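Local coordinates for sulfatase (Bacteroides fragilis CAG:558, PDB 6USS), which probably hydrolyses aryl sulfate esters as a calcium-dependent gut bacterial arylsulfatase of the alkaline phosphatase clan, at residues T58-T66 / K275-E285. The protein carries 1 engineered substitution. Residues are numbered along the deposited sequence; the frame is centred on the assembly and turned at random.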
loop_
_atom_site.group_PDB
_atom_site.type_symbol
_atom_site.label_atom_id
_atom_site.label_comp_id
_atom_site.label_asym_id
_atom_site.label_seq_id
_atom_site.Cartn_x
_atom_site.Cartn_y
_atom_site.Cartn_z
ATOM N N THR A 58 14.871 30.160 27.476
ATOM C CA THR A 58 14.051 29.938 28.664
ATOM C C THR A 58 14.721 28.949 29.602
ATOM O O THR A 58 15.742 28.337 29.287
ATOM C CB THR A 58 12.662 29.399 28.328
ATOM O OG1 THR A 58 12.803 28.093 27.752
ATOM C CG2 THR A 58 11.914 30.334 27.410
ATOM N N HIS A 59 14.112 28.775 30.776
ATOM C CA HIS A 59 14.602 27.750 31.687
ATOM C C HIS A 59 14.418 26.355 31.100
ATOM O O HIS A 59 15.290 25.487 31.275
ATOM C CB HIS A 59 13.909 27.844 33.045
ATOM C CG HIS A 59 14.337 26.769 33.997
ATOM N ND1 HIS A 59 15.651 26.608 34.395
ATOM C CD2 HIS A 59 13.641 25.769 34.591
ATOM C CE1 HIS A 59 15.739 25.569 35.210
ATOM N NE2 HIS A 59 14.535 25.040 35.340
ATOM N N TYR A 60 13.303 26.120 30.392
ATOM C CA TYR A 60 13.143 24.845 29.698
ATOM C C TYR A 60 14.282 24.610 28.723
ATOM O O TYR A 60 14.825 23.501 28.655
ATOM C CB TYR A 60 11.815 24.798 28.959
ATOM C CG TYR A 60 10.634 24.663 29.883
ATOM C CD1 TYR A 60 10.618 23.689 30.875
ATOM C CD2 TYR A 60 9.541 25.509 29.776
ATOM C CE1 TYR A 60 9.535 23.546 31.727
ATOM C CE2 TYR A 60 8.442 25.372 30.631
ATOM C CZ TYR A 60 8.457 24.382 31.600
ATOM O OH TYR A 60 7.407 24.233 32.453
ATOM N N ASN A 61 14.663 25.640 27.958
ATOM C CA ASN A 61 15.793 25.487 27.047
ATOM C C ASN A 61 17.034 25.059 27.799
ATOM O O ASN A 61 17.791 24.204 27.325
ATOM C CB ASN A 61 16.072 26.788 26.300
ATOM C CG ASN A 61 14.932 27.204 25.417
ATOM O OD1 ASN A 61 14.669 28.389 25.243
ATOM N ND2 ASN A 61 14.244 26.232 24.853
ATOM N N GLU A 62 17.251 25.628 28.985
ATOM C CA GLU A 62 18.420 25.246 29.767
ATOM C C GLU A 62 18.356 23.778 30.185
ATOM O O GLU A 62 19.387 23.099 30.213
ATOM C CB GLU A 62 18.575 26.153 30.994
ATOM C CG GLU A 62 18.776 27.654 30.717
ATOM C CD GLU A 62 20.100 27.998 30.021
ATOM O OE1 GLU A 62 20.850 27.080 29.605
ATOM O OE2 GLU A 62 20.391 29.207 29.883
ATOM N N VAL A 63 17.166 23.258 30.502
ATOM C CA VAL A 63 17.126 21.910 31.082
ATOM C C VAL A 63 17.023 20.791 30.033
ATOM O O VAL A 63 17.589 19.712 30.232
ATOM C CB VAL A 63 16.001 21.783 32.141
ATOM C CG1 VAL A 63 16.082 22.906 33.137
ATOM C CG2 VAL A 63 14.598 21.713 31.519
ATOM N N TYR A 64 16.328 21.008 28.919
ATOM C CA TYR A 64 16.176 19.937 27.941
ATOM C C TYR A 64 17.436 19.801 27.092
ATOM O O TYR A 64 18.285 20.693 27.041
ATOM C CB TYR A 64 14.961 20.187 27.040
ATOM C CG TYR A 64 13.652 20.238 27.804
ATOM C CD1 TYR A 64 13.346 19.267 28.758
ATOM C CD2 TYR A 64 12.722 21.248 27.571
ATOM C CE1 TYR A 64 12.158 19.307 29.471
ATOM C CE2 TYR A 64 11.522 21.294 28.274
ATOM C CZ TYR A 64 11.244 20.318 29.232
ATOM O OH TYR A 64 10.055 20.351 29.946
ATOM N N GLU A 65 17.563 18.659 26.427
ATOM C CA GLU A 65 18.728 18.388 25.584
ATOM C C GLU A 65 18.269 17.860 24.226
ATOM O O GLU A 65 17.967 16.671 24.072
ATOM C CB GLU A 65 19.676 17.424 26.276
ATOM C CG GLU A 65 20.284 18.005 27.536
ATOM C CD GLU A 65 21.122 16.996 28.291
ATOM O OE1 GLU A 65 21.506 15.965 27.691
ATOM O OE2 GLU A 65 21.388 17.219 29.490
ATOM N N THR A 66 18.216 18.749 23.237
ATOM C CA THR A 66 17.954 18.378 21.851
ATOM C C THR A 66 19.133 18.847 21.001
ATOM O O THR A 66 19.001 19.770 20.181
ATOM C CB THR A 66 16.631 18.961 21.352
ATOM O OG1 THR A 66 16.625 20.393 21.494
ATOM C CG2 THR A 66 15.470 18.368 22.138
ATOM N N LYS A 275 19.988 10.831 34.421
ATOM C CA LYS A 275 20.757 12.046 34.179
ATOM C C LYS A 275 19.965 13.290 34.578
ATOM O O LYS A 275 20.504 14.204 35.217
ATOM C CB LYS A 275 21.188 12.114 32.711
ATOM C CG LYS A 275 21.907 13.427 32.359
ATOM C CD LYS A 275 22.312 13.487 30.885
ATOM C CE LYS A 275 21.121 13.333 29.955
ATOM N NZ LYS A 275 21.545 13.538 28.530
ATOM N N TYR A 276 18.673 13.336 34.236
ATOM C CA TYR A 276 17.882 14.517 34.572
ATOM C C TYR A 276 17.562 14.573 36.059
ATOM O O TYR A 276 17.490 15.666 36.638
ATOM C CB TYR A 276 16.605 14.553 33.728
ATOM C CG TYR A 276 16.913 14.789 32.276
ATOM C CD1 TYR A 276 17.294 16.050 31.837
ATOM C CD2 TYR A 276 16.867 13.748 31.347
ATOM C CE1 TYR A 276 17.598 16.284 30.515
ATOM C CE2 TYR A 276 17.179 13.974 29.996
ATOM C CZ TYR A 276 17.548 15.250 29.595
ATOM O OH TYR A 276 17.865 15.525 28.284
ATOM N N ILE A 277 17.369 13.415 36.689
ATOM C CA ILE A 277 17.218 13.383 38.137
ATOM C C ILE A 277 18.459 13.968 38.794
ATOM O O ILE A 277 18.373 14.658 39.818
ATOM C CB ILE A 277 16.938 11.944 38.623
ATOM C CG1 ILE A 277 15.599 11.427 38.087
ATOM C CG2 ILE A 277 16.904 11.888 40.131
ATOM C CD1 ILE A 277 14.384 12.008 38.807
ATOM N N ASP A 278 19.633 13.729 38.195
ATOM C CA ASP A 278 20.871 14.291 38.721
ATOM C C ASP A 278 20.993 15.780 38.416
ATOM O O ASP A 278 21.642 16.510 39.168
ATOM C CB ASP A 278 22.069 13.533 38.155
ATOM C CG ASP A 278 22.131 12.087 38.639
ATOM O OD1 ASP A 278 21.734 11.817 39.798
ATOM O OD2 ASP A 278 22.575 11.220 37.855
ATOM N N LYS A 279 20.389 16.247 37.318
ATOM C CA LYS A 279 20.333 17.677 37.027
ATOM C C LYS A 279 19.465 18.428 38.026
ATOM O O LYS A 279 19.535 19.663 38.096
ATOM C CB LYS A 279 19.773 17.909 35.621
ATOM C CG LYS A 279 20.775 18.267 34.536
ATOM C CD LYS A 279 20.044 18.352 33.195
ATOM C CE LYS A 279 20.918 18.903 32.103
ATOM N NZ LYS A 279 20.113 19.177 30.878
ATOM N N GLY A 280 18.622 17.719 38.772
ATOM C CA GLY A 280 17.768 18.338 39.758
ATOM C C GLY A 280 16.297 18.381 39.420
ATOM O O GLY A 280 15.545 19.061 40.122
ATOM N N LEU A 281 15.854 17.691 38.380
ATOM C CA LEU A 281 14.451 17.755 38.007
ATOM C C LEU A 281 13.623 16.779 38.839
ATOM O O LEU A 281 14.113 15.744 39.307
ATOM C CB LEU A 281 14.264 17.434 36.529
ATOM C CG LEU A 281 14.700 18.438 35.467
ATOM C CD1 LEU A 281 16.224 18.635 35.473
ATOM C CD2 LEU A 281 14.224 17.914 34.115
ATOM N N THR A 282 12.355 17.131 39.027
ATOM C CA THR A 282 11.407 16.226 39.645
ATOM C C THR A 282 11.233 14.991 38.763
ATOM O O THR A 282 11.491 15.047 37.560
ATOM C CB THR A 282 10.077 16.929 39.827
ATOM O OG1 THR A 282 9.492 17.109 38.530
ATOM C CG2 THR A 282 10.288 18.287 40.479
ATOM N N PRO A 283 10.816 13.859 39.338
ATOM C CA PRO A 283 10.687 12.634 38.525
ATOM C C PRO A 283 9.810 12.803 37.297
ATOM O O PRO A 283 10.200 12.378 36.199
ATOM C CB PRO A 283 10.090 11.629 39.516
ATOM C CG PRO A 283 10.565 12.095 40.843
ATOM C CD PRO A 283 10.567 13.604 40.767
ATOM N N LYS A 284 8.630 13.410 37.459
ATOM C CA LYS A 284 7.764 13.701 36.322
ATOM C C LYS A 284 8.520 14.465 35.244
ATOM O O LYS A 284 8.486 14.099 34.062
ATOM C CB LYS A 284 6.547 14.506 36.781
ATOM C CG LYS A 284 5.518 13.719 37.542
ATOM C CD LYS A 284 4.385 14.636 37.969
ATOM C CE LYS A 284 3.303 13.885 38.707
ATOM N NZ LYS A 284 3.791 13.431 40.014
ATOM N N GLU A 285 9.242 15.516 35.639
ATOM C CA GLU A 285 9.939 16.317 34.638
ATOM C C GLU A 285 11.172 15.590 34.090
ATOM O O GLU A 285 11.518 15.762 32.917
ATOM C CB GLU A 285 10.307 17.690 35.219
ATOM C CG GLU A 285 9.098 18.583 35.579
ATOM C CD GLU A 285 8.141 18.831 34.410
ATOM O OE1 GLU A 285 8.495 19.604 33.483
ATOM O OE2 GLU A 285 7.028 18.252 34.415
HETATM O O HOH W 1 7.263 21.982 34.195
HETATM O O HOH W 2 11.251 20.461 32.962
HETATM O O HOH W 3 15.655 16.692 27.155
#
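Tyr60, on the short helix 59-63, approaches Glu285 mainly through solvent: a water lying in the plane of its ring at the edge sits 2.8 Å from Tyr60 OH and gives a weak hydrogen bond to Glu285 OE1. At the C-terminal end of the same helix, the carbonyl of Val63 receives Lys279 NZ at 2.7 Å from Val63 O, the ammonium standing 37° out of the carbonyl plane. Val63 O also lies near the ring plane of Tyr276, at the edge, 3.4 Å from Tyr276 CE1. Tyr64 repeats the water theme: a second water joins its OH to Glu285 OE1, while Glu285 OE2 is held by a salt bridge to Arg333 and a hydrogen bond from Asp334 N. Glu65 then reaches across with an extended chain, its carboxylate shared between two lysines one turn apart. Glu65 OE1 takes Lys275 NZ at 2.6 Å on the syn side, 31° out of the carboxylate plane; Glu65 OE2 offers its anti lone pair to Lys279 NZ at 2.7 Å. Lys275 reaches it by a bend at chi3 (58°), whereas Lys279 runs straight out beyond CG. Alongside the salt bridges, Tyr276 OH packs on the aliphatic part of Glu65, 3.3 Å from Glu65 CB, and a third water bridges Glu65 N and Tyr276 OH. Glu293 of helix 283-308 binds both Tyr276 OH and Lys275 NZ, tying the network to that long helix. Lys279 thus grips one backbone and one carboxylate oxygen, and the two lysines probably keep Glu65 ionised; salt bridges and waters, rather than close apolar packing, join helix 59-63 and the loop after it to the 275-285 segment, at the periphery of the sulfatase fold.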